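Local coordinates for D-glycero-beta-D-manno-heptose-1,7-bisphosphate 7-phosphatase (Mesorhizobium loti, PDB 2O2X), which removes the C-7 phosphate from D-glycero-beta-D-manno-heptose 1,7-bisphosphate, a magnesium-dependent step in making ADP-L-glycero-beta-D-manno-heptose, at residues 10-15 / 89-94; 17-22 / 114-119; 60-65 / 106-111. All coordinates share one frame; numbering follows the deposited sequence.

Contact 1 (10-15 / 89-94); sequences HPLTEP and FGWSAF
Leu12 lays its CD2 methyl over one face of the Trp91 indole. The methyl carbon stands 3.6 Å from the centroid of the five-membered ring and only 8° off the ring normal, a nearly perpendicular CH-pi contact. Its other branch, CD1, comes down beside it at Trp91 CD1, 3.8 Å away, so both methyls rest on the same face. The same ring works at its edge too: Trp91 NE1 donates to the backbone carbonyl of Pro15, NE1 to O 3.0 Å, with an N-H...O angle of 156°. That oxygen lies close to the indole plane, while the donor is tilted somewhat from the carbonyl plane. Trp91 CG stands beside its own backbone N (chi1 -75°), which carries the indole out from the first turn of helix 91-107, just after the N-cap residue Gly90, to the strand 12-14 region.

His10 lies against the start of that helix. Its ND1 is 3.7 Å from Trp91 CB, the Trp91 carbonyl oxygen sits above one face of the imidazole, off-centre, and in the modelled conformer, one of two, Ser92 OG comes near the imidazole edge. Trp18 of strand 17-21 meets both the imidazole and the indole, and Trp91 also rests on Ala117 and Ile84, near Gln81, a probable substrate-binding residue. With a methyl on its face and a carbonyl at its N-H, the buried indole has its polar atom satisfied and is probably held in its rotation, tying the N-terminal segment to the helix start.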
loop_
_atom_site.group_PDB
_atom_site.type_symbol
_atom_site.label_atom_id
_atom_site.label_comp_id
_atom_site.label_asym_id
_atom_site.label_seq_id
_atom_site.Cartn_x
_atom_site.Cartn_y
_atom_site.Cartn_z
ATOM N N HIS A 10 -2.738 4.854 -19.421
ATOM C CA HIS A 10 -2.210 4.356 -18.143
ATOM C C HIS A 10 -1.190 5.340 -17.589
ATOM O O HIS A 10 -0.329 5.813 -18.337
ATOM C CB HIS A 10 -1.586 2.979 -18.327
ATOM C CG HIS A 10 -2.569 1.945 -18.773
ATOM N ND1 HIS A 10 -2.233 0.909 -19.618
ATOM C CD2 HIS A 10 -3.888 1.806 -18.509
ATOM C CE1 HIS A 10 -3.304 0.170 -19.843
ATOM N NE2 HIS A 10 -4.317 0.687 -19.177
ATOM N N PRO A 11 -1.290 5.674 -16.282
ATOM C CA PRO A 11 -0.367 6.624 -15.647
ATOM C C PRO A 11 1.018 6.011 -15.351
ATOM O O PRO A 11 1.507 6.002 -14.219
ATOM C CB PRO A 11 -1.098 6.991 -14.374
ATOM C CG PRO A 11 -1.845 5.810 -14.046
ATOM C CD PRO A 11 -2.303 5.206 -15.327
ATOM N N LEU A 12 1.665 5.545 -16.397
ATOM C CA LEU A 12 2.996 4.961 -16.276
ATOM C C LEU A 12 4.058 6.025 -16.280
ATOM O O LEU A 12 4.038 6.919 -17.143
ATOM C CB LEU A 12 3.253 3.986 -17.420
ATOM C CG LEU A 12 2.296 2.811 -17.536
ATOM C CD1 LEU A 12 2.737 1.939 -18.693
ATOM C CD2 LEU A 12 2.255 2.019 -16.241
ATOM N N THR A 13 4.997 5.952 -15.350
ATOM C CA THR A 13 6.155 6.835 -15.373
ATOM C C THR A 13 7.321 6.159 -16.090
ATOM O O THR A 13 8.271 6.813 -16.501
ATOM C CB THR A 13 6.564 7.242 -13.962
ATOM O OG1 THR A 13 6.830 6.054 -13.203
ATOM C CG2 THR A 13 5.423 8.016 -13.297
ATOM N N GLU A 14 7.244 4.837 -16.215
ATOM C CA GLU A 14 8.178 4.033 -16.995
ATOM C C GLU A 14 7.488 2.702 -17.248
ATOM O O GLU A 14 6.393 2.475 -16.718
ATOM C CB GLU A 14 9.531 3.889 -16.303
ATOM C CG GLU A 14 9.467 3.498 -14.886
ATOM C CD GLU A 14 10.852 3.359 -14.267
ATOM O OE1 GLU A 14 11.496 2.323 -14.483
ATOM O OE2 GLU A 14 11.289 4.271 -13.548
ATOM N N PRO A 15 8.062 1.829 -18.099
ATOM C CA PRO A 15 7.254 0.694 -18.524
ATOM C C PRO A 15 6.740 -0.188 -17.374
ATOM O O PRO A 15 5.699 -0.797 -17.521
ATOM C CB PRO A 15 8.201 -0.095 -19.418
ATOM C CG PRO A 15 9.117 0.968 -19.955
ATOM C CD PRO A 15 9.357 1.877 -18.829
ATOM N N PHE A 89 -0.474 -11.102 -17.080
ATOM C CA PHE A 89 -1.428 -10.028 -17.420
ATOM C C PHE A 89 -0.629 -8.742 -17.679
ATOM O O PHE A 89 0.591 -8.721 -17.588
ATOM C CB PHE A 89 -2.540 -9.860 -16.377
ATOM C CG PHE A 89 -2.036 -9.569 -14.976
ATOM C CD1 PHE A 89 -1.725 -10.605 -14.128
ATOM C CD2 PHE A 89 -1.961 -8.276 -14.498
ATOM C CE1 PHE A 89 -1.265 -10.349 -12.841
ATOM C CE2 PHE A 89 -1.520 -8.006 -13.210
ATOM C CZ PHE A 89 -1.161 -9.059 -12.380
ATOM N N GLY A 90 -1.344 -7.677 -18.039
ATOM C CA GLY A 90 -0.749 -6.382 -18.322
ATOM C C GLY A 90 -1.359 -5.250 -17.529
ATOM O O GLY A 90 -2.211 -5.447 -16.649
ATOM N N TRP A 91 -0.923 -4.042 -17.841
ATOM C CA TRP A 91 -1.401 -2.858 -17.157
ATOM C C TRP A 91 -2.877 -2.613 -17.361
ATOM O O TRP A 91 -3.502 -2.015 -16.507
ATOM C CB TRP A 91 -0.595 -1.619 -17.510
ATOM C CG TRP A 91 0.758 -1.593 -16.853
ATOM C CD1 TRP A 91 1.953 -1.572 -17.475
ATOM C CD2 TRP A 91 1.041 -1.545 -15.436
ATOM N NE1 TRP A 91 2.978 -1.539 -16.556
ATOM C CE2 TRP A 91 2.443 -1.510 -15.293
ATOM C CE3 TRP A 91 0.236 -1.527 -14.285
ATOM C CZ2 TRP A 91 3.077 -1.446 -14.043
ATOM C CZ3 TRP A 91 0.866 -1.483 -13.035
ATOM C CH2 TRP A 91 2.275 -1.449 -12.931
ATOM N N SER A 92 -3.463 -3.066 -18.479
ATOM C CA SER A 92 -4.907 -2.892 -18.651
ATOM C C SER A 92 -5.716 -3.729 -17.662
ATOM O O SER A 92 -6.712 -3.273 -17.106
ATOM C CB SER A 92 -5.310 -3.202 -20.089
ATOM O OG SER A 92 -4.830 -2.156 -20.914
ATOM N N ALA A 93 -5.250 -4.943 -17.422
ATOM C CA ALA A 93 -5.874 -5.782 -16.411
ATOM C C ALA A 93 -5.701 -5.170 -15.016
ATOM O O ALA A 93 -6.643 -5.161 -14.214
ATOM C CB ALA A 93 -5.323 -7.167 -16.452
ATOM N N PHE A 94 -4.499 -4.659 -14.713
ATOM C CA PHE A 94 -4.289 -3.976 -13.441
ATOM C C PHE A 94 -5.292 -2.830 -13.299
ATOM O O PHE A 94 -5.892 -2.618 -12.244
ATOM C CB PHE A 94 -2.859 -3.426 -13.311
ATOM C CG PHE A 94 -2.658 -2.600 -12.069
ATOM C CD1 PHE A 94 -2.480 -3.220 -10.834
ATOM C CD2 PHE A 94 -2.721 -1.228 -12.093
ATOM C CE1 PHE A 94 -2.313 -2.496 -9.704
ATOM C CE2 PHE A 94 -2.585 -0.489 -10.960
ATOM C CZ PHE A 94 -2.372 -1.113 -9.757
#

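Contact 2 (17-22 / 114-119); sequences VWIERI and MVLACA
Val17 begins the strand with CG1 at 3.8 Å from Ala117 O, on the face it shares with Ile19 and Arg21. Trp18 pairs with Ala117 through two backbone bonds, its N to Ala117 O and Ala117 N back to its O, both 2.9 Å. CG anti to the backbone N (chi1 173°) swings the indole along the opposite face, where it meets the Trp91 ring and lies edge-to-face with Phe94, and where NE1 donates to Glu20 OE1 at 2.9 Å, in the indole plane but from above the carboxylate. Were Trp18 replaced by an alanine, Glu20 OE1 would probably lose this donor and a gap would open beside Trp91 and Phe94. Ile19 then crosses Leu116 obliquely, CG2 to CD2 4.0 Å. Glu20 repeats the double pairing with Val115, and Arg21 sets CD against the selenomethionine methyl, CE, of Met114 at 3.8 Å, while its guanidinium bonds to the carbonyls of Arg25 and Asp113. Ile22 closes the run with CG1 3.8 Å from Val115 CG2. The strands run antiparallel, 179° apart; 114-118 pairs in parallel with strand 75-80, helix 91-107 covers the Trp18 and Val115 face, and helix 141-150 packs on Ile19, Arg21 and Met114.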
loop_
_atom_site.group_PDB
_atom_site.type_symbol
_atom_site.label_atom_id
_atom_site.label_comp_id
_atom_site.label_asym_id
_atom_site.label_seq_id
_atom_site.Cartn_x
_atom_site.Cartn_y
_atom_site.Cartn_z
ATOM N N VAL A 17 6.272 0.986 -13.991
ATOM C CA VAL A 17 5.855 1.760 -12.831
ATOM C C VAL A 17 4.626 2.594 -13.112
ATOM O O VAL A 17 4.612 3.407 -14.045
ATOM C CB VAL A 17 6.961 2.662 -12.283
ATOM C CG1 VAL A 17 6.463 3.392 -11.030
ATOM C CG2 VAL A 17 8.230 1.876 -12.003
ATOM N N TRP A 18 3.615 2.425 -12.265
ATOM C CA TRP A 18 2.330 3.108 -12.338
ATOM C C TRP A 18 2.212 3.991 -11.114
ATOM O O TRP A 18 2.358 3.495 -9.985
ATOM C CB TRP A 18 1.235 2.049 -12.320
ATOM C CG TRP A 18 -0.216 2.473 -12.218
ATOM C CD1 TRP A 18 -0.836 3.065 -11.171
ATOM C CD2 TRP A 18 -1.246 2.195 -13.174
ATOM N NE1 TRP A 18 -2.158 3.249 -11.444
ATOM C CE2 TRP A 18 -2.447 2.703 -12.658
ATOM C CE3 TRP A 18 -1.261 1.580 -14.425
ATOM C CZ2 TRP A 18 -3.652 2.634 -13.357
ATOM C CZ3 TRP A 18 -2.445 1.494 -15.103
ATOM C CH2 TRP A 18 -3.623 2.021 -14.574
ATOM N N ILE A 19 1.919 5.280 -11.288
ATOM C CA ILE A 19 1.742 6.200 -10.170
ATOM C C ILE A 19 0.521 7.057 -10.456
ATOM O O ILE A 19 0.461 7.748 -11.485
ATOM C CB ILE A 19 2.956 7.102 -9.953
ATOM C CG1 ILE A 19 4.224 6.258 -9.797
ATOM C CG2 ILE A 19 2.726 7.990 -8.727
ATOM C CD1 ILE A 19 5.489 7.048 -9.517
ATOM N N GLU A 20 -0.455 7.011 -9.557
ATOM C CA GLU A 20 -1.777 7.584 -9.820
ATOM C C GLU A 20 -2.319 8.233 -8.551
ATOM O O GLU A 20 -2.506 7.560 -7.529
ATOM C CB GLU A 20 -2.721 6.450 -10.234
ATOM C CG GLU A 20 -4.105 6.851 -10.579
ATOM C CD GLU A 20 -4.999 5.674 -10.861
ATOM O OE1 GLU A 20 -4.642 4.500 -10.518
ATOM O OE2 GLU A 20 -6.112 5.948 -11.353
ATOM N N ARG A 21 -2.612 9.531 -8.614
ATOM C CA ARG A 21 -3.321 10.223 -7.537
ATOM C C ARG A 21 -4.800 9.856 -7.646
ATOM O O ARG A 21 -5.353 9.827 -8.750
ATOM C CB ARG A 21 -3.111 11.733 -7.640
ATOM C CG ARG A 21 -3.674 12.552 -6.510
ATOM C CD ARG A 21 -2.869 12.463 -5.224
ATOM N NE ARG A 21 -3.252 13.578 -4.352
ATOM C CZ ARG A 21 -4.324 13.566 -3.579
ATOM N NH1 ARG A 21 -5.107 12.496 -3.533
ATOM N NH2 ARG A 21 -4.615 14.615 -2.835
ATOM N N ILE A 22 -5.428 9.512 -6.519
ATOM C CA ILE A 22 -6.823 9.064 -6.472
ATOM C C ILE A 22 -7.662 10.096 -5.744
ATOM O O ILE A 22 -7.362 10.472 -4.620
ATOM C CB ILE A 22 -6.966 7.737 -5.705
ATOM C CG1 ILE A 22 -6.140 6.630 -6.349
ATOM C CG2 ILE A 22 -8.414 7.312 -5.582
ATOM C CD1 ILE A 22 -6.528 6.230 -7.717
HETATM N N MSE A 114 -3.726 7.601 -3.182
HETATM C CA MSE A 114 -2.706 7.423 -4.209
HETATM C C MSE A 114 -2.484 5.922 -4.389
HETATM O O MSE A 114 -2.582 5.151 -3.415
HETATM C CB MSE A 114 -1.413 8.123 -3.816
HETATM C CG MSE A 114 -0.318 8.043 -4.840
HETATM SE SE MSE A 114 1.239 9.124 -4.486
HETATM C CE MSE A 114 0.528 10.819 -5.057
ATOM N N VAL A 115 -2.208 5.520 -5.622
ATOM C CA VAL A 115 -1.800 4.134 -5.929
ATOM C C VAL A 115 -0.466 4.141 -6.661
ATOM O O VAL A 115 -0.338 4.825 -7.688
ATOM C CB VAL A 115 -2.848 3.428 -6.820
ATOM C CG1 VAL A 115 -2.382 2.019 -7.225
ATOM C CG2 VAL A 115 -4.203 3.363 -6.111
ATOM N N LEU A 116 0.508 3.384 -6.153
ATOM C CA LEU A 116 1.759 3.103 -6.853
ATOM C C LEU A 116 1.887 1.606 -7.045
ATOM O O LEU A 116 1.543 0.821 -6.155
ATOM C CB LEU A 116 2.989 3.652 -6.148
ATOM C CG LEU A 116 2.909 5.147 -5.803
ATOM C CD1 LEU A 116 2.374 5.370 -4.412
ATOM C CD2 LEU A 116 4.304 5.780 -5.837
ATOM N N ALA A 117 2.337 1.200 -8.223
ATOM C CA ALA A 117 2.526 -0.199 -8.531
ATOM C C ALA A 117 3.783 -0.413 -9.353
ATOM O O ALA A 117 4.149 0.430 -10.201
ATOM C CB ALA A 117 1.324 -0.754 -9.280
ATOM N N CYS A 118 4.448 -1.519 -9.085
ATOM C CA CYS A 118 5.724 -1.877 -9.728
ATOM C C CYS A 118 5.638 -3.260 -10.341
ATOM O O CYS A 118 5.410 -4.233 -9.627
ATOM C CB CYS A 118 6.857 -1.829 -8.739
ATOM S SG CYS A 118 8.453 -2.159 -9.588
ATOM N N ALA A 119 5.850 -3.343 -11.660
ATOM C CA ALA A 119 5.731 -4.601 -12.419
ATOM C C ALA A 119 7.015 -5.416 -12.465
ATOM O O ALA A 119 6.966 -6.618 -12.744
ATOM C CB ALA A 119 5.288 -4.311 -13.818
#

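Contact 3 (60-65 / 106-111); sequences QMLPAI and REEGVF
Val110 and Leu62 meet at about a right angle, with CG2 of Val110 3.9 Å from Leu62 CD2. Ile65, one turn further along helix 62-71, crosses Val110 just as steeply: its CG2 branch presses on Val110 CB at 3.7 Å. The valine thus sits against two side chains of one helix face, CG2 touching both: with CG1 anti to the carbonyl carbon (chi1 -52°), CG2 falls between the backbone N and the carbonyl carbon. Ile65 CG2, anti to its own backbone N, also reaches the carbonyl oxygen of Phe111 at 3.3 Å. That oxygen accepts a hydrogen bond from Asn69 ND2 of the same helix.

Just past helix 91-107, Gly109 takes a positive phi of 79° and closes a Schellman motif, its N bonded back to Arg106 O. This turn delivers Val110 to helix 62-71 and leads the chain on toward strand 114-118, a helix-to-strand connection of the Rossmann-like HAD core. Leu105, from the last turns of helix 91-107, touches Leu62, Ile65 and Val110, so the small apolar cluster continues into that helix.

On the exposed side, Glu108 bends at chi2 (-63°) and presents its aliphatic part to Leu62, again roughly at a right angle. Leu62 CD1 lies 3.7 Å from Glu108 CG and slightly farther from CD and OE1; Leu57 touches both side chains.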
loop_
_atom_site.group_PDB
_atom_site.type_symbol
_atom_site.label_atom_id
_atom_site.label_comp_id
_atom_site.label_asym_id
_atom_site.label_seq_id
_atom_site.Cartn_x
_atom_site.Cartn_y
_atom_site.Cartn_z
ATOM N N GLN A 60 -11.521 -6.974 7.334
ATOM C CA GLN A 60 -10.777 -6.561 8.536
ATOM C C GLN A 60 -9.793 -5.400 8.288
ATOM O O GLN A 60 -9.302 -4.809 9.233
ATOM C CB GLN A 60 -10.128 -7.761 9.224
ATOM C CG GLN A 60 -9.216 -8.602 8.401
ATOM C CD GLN A 60 -9.905 -9.775 7.681
ATOM O OE1 GLN A 60 -10.687 -9.586 6.734
ATOM N NE2 GLN A 60 -9.568 -10.987 8.081
HETATM N N MSE A 61 -9.562 -5.048 7.023
HETATM C CA MSE A 61 -8.766 -3.852 6.715
HETATM C C MSE A 61 -9.622 -2.586 6.693
HETATM O O MSE A 61 -9.117 -1.466 6.751
HETATM C CB MSE A 61 -8.017 -4.001 5.376
HETATM C CG MSE A 61 -6.841 -3.054 5.195
HETATM SE SE MSE A 61 -5.512 -3.008 6.602
HETATM C CE MSE A 61 -5.329 -4.891 6.896
ATOM N N LEU A 62 -10.937 -2.745 6.542
ATOM C CA LEU A 62 -11.785 -1.576 6.341
ATOM C C LEU A 62 -11.799 -0.599 7.537
ATOM O O LEU A 62 -11.785 0.612 7.316
ATOM C CB LEU A 62 -13.214 -1.996 5.973
ATOM C CG LEU A 62 -13.321 -2.756 4.639
ATOM C CD1 LEU A 62 -14.702 -3.341 4.413
ATOM C CD2 LEU A 62 -12.928 -1.859 3.472
ATOM N N PRO A 63 -11.785 -1.094 8.805
ATOM C CA PRO A 63 -11.677 -0.138 9.913
ATOM C C PRO A 63 -10.428 0.737 9.845
ATOM O O PRO A 63 -10.448 1.891 10.247
ATOM C CB PRO A 63 -11.653 -1.046 11.145
ATOM C CG PRO A 63 -12.424 -2.239 10.709
ATOM C CD PRO A 63 -11.953 -2.468 9.318
ATOM N N ALA A 64 -9.319 0.173 9.390
ATOM C CA ALA A 64 -8.079 0.972 9.280
ATOM C C ALA A 64 -8.182 2.060 8.234
ATOM O O ALA A 64 -7.757 3.195 8.473
ATOM C CB ALA A 64 -6.896 0.053 8.980
ATOM N N ILE A 65 -8.719 1.732 7.066
ATOM C CA ILE A 65 -8.895 2.733 6.034
ATOM C C ILE A 65 -9.874 3.819 6.512
ATOM O O ILE A 65 -9.592 4.998 6.379
ATOM C CB ILE A 65 -9.361 2.101 4.699
ATOM C CG1 ILE A 65 -8.376 1.025 4.219
ATOM C CG2 ILE A 65 -9.476 3.162 3.613
ATOM C CD1 ILE A 65 -8.812 0.314 2.986
ATOM N N ARG A 106 -15.376 2.120 -2.148
ATOM C CA ARG A 106 -16.386 3.191 -2.211
ATOM C C ARG A 106 -17.729 2.725 -1.660
ATOM O O ARG A 106 -18.387 3.455 -0.918
ATOM C CB ARG A 106 -16.571 3.685 -3.646
ATOM C CG ARG A 106 -17.405 4.980 -3.730
ATOM C CD ARG A 106 -17.866 5.312 -5.138
ATOM N NE ARG A 106 -18.796 4.319 -5.689
ATOM C CZ ARG A 106 -20.100 4.240 -5.401
ATOM N NH1 ARG A 106 -20.678 5.096 -4.565
ATOM N NH2 ARG A 106 -20.844 3.290 -5.962
ATOM N N GLU A 107 -18.114 1.505 -2.001
ATOM C CA GLU A 107 -19.377 0.941 -1.521
ATOM C C GLU A 107 -19.385 0.726 -0.016
ATOM O O GLU A 107 -20.443 0.666 0.588
ATOM C CB GLU A 107 -19.678 -0.363 -2.240
ATOM C CG GLU A 107 -20.038 -0.146 -3.706
ATOM C CD GLU A 107 -20.160 -1.437 -4.490
ATOM O OE1 GLU A 107 -20.101 -2.531 -3.889
ATOM O OE2 GLU A 107 -20.314 -1.370 -5.731
ATOM N N GLU A 108 -18.197 0.611 0.589
ATOM C CA GLU A 108 -18.039 0.534 2.046
ATOM C C GLU A 108 -17.826 1.897 2.707
ATOM O O GLU A 108 -17.640 1.996 3.942
ATOM C CB GLU A 108 -16.839 -0.370 2.395
ATOM C CG GLU A 108 -16.924 -1.809 1.916
ATOM C CD GLU A 108 -18.055 -2.581 2.532
ATOM O OE1 GLU A 108 -18.423 -2.314 3.702
ATOM O OE2 GLU A 108 -18.582 -3.462 1.823
ATOM N N GLY A 109 -17.806 2.945 1.888
ATOM C CA GLY A 109 -17.663 4.300 2.354
ATOM C C GLY A 109 -16.250 4.710 2.697
ATOM O O GLY A 109 -16.043 5.636 3.493
ATOM N N VAL A 110 -15.263 4.035 2.107
ATOM C CA VAL A 110 -13.852 4.355 2.382
ATOM C C VAL A 110 -13.117 4.582 1.060
ATOM O O VAL A 110 -13.625 4.260 -0.022
ATOM C CB VAL A 110 -13.141 3.288 3.282
ATOM C CG1 VAL A 110 -13.961 3.035 4.569
ATOM C CG2 VAL A 110 -12.930 1.961 2.541
ATOM N N PHE A 111 -11.946 5.189 1.162
ATOM C CA PHE A 111 -11.201 5.556 -0.030
ATOM C C PHE A 111 -9.699 5.560 0.207
ATOM O O PHE A 111 -9.218 5.528 1.343
ATOM C CB PHE A 111 -11.647 6.935 -0.532
ATOM C CG PHE A 111 -11.834 7.912 0.540
ATOM C CD1 PHE A 111 -10.762 8.584 1.082
ATOM C CD2 PHE A 111 -13.101 8.153 1.068
ATOM C CE1 PHE A 111 -10.938 9.511 2.117
ATOM C CE2 PHE A 111 -13.278 9.073 2.086
ATOM C CZ PHE A 111 -12.201 9.751 2.613
#

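Overall arrangement
Contact 2 is the buried one: backbone pairing between strands 17-21 and 114-118, with mostly apolar side chains on both faces. Contact 1 lies at the surface about 9 Å away, centre to centre, and abuts it through the meeting rings of Trp18 and Trp91 and a probable backbone hydrogen bond between Pro11 and Ile19; it relies on an indole and one side-chain hydrogen bond instead of a strand ladder. Contact 3, partly buried, is van der Waals packing of side chains, plus one methyl against a backbone carbonyl. It shares helix 91-107 with contact 1, one at the beginning of the helix and the other at its end, their centres about 25 Å apart, and its segment 106-111 runs on into strand 114-118 of contact 2.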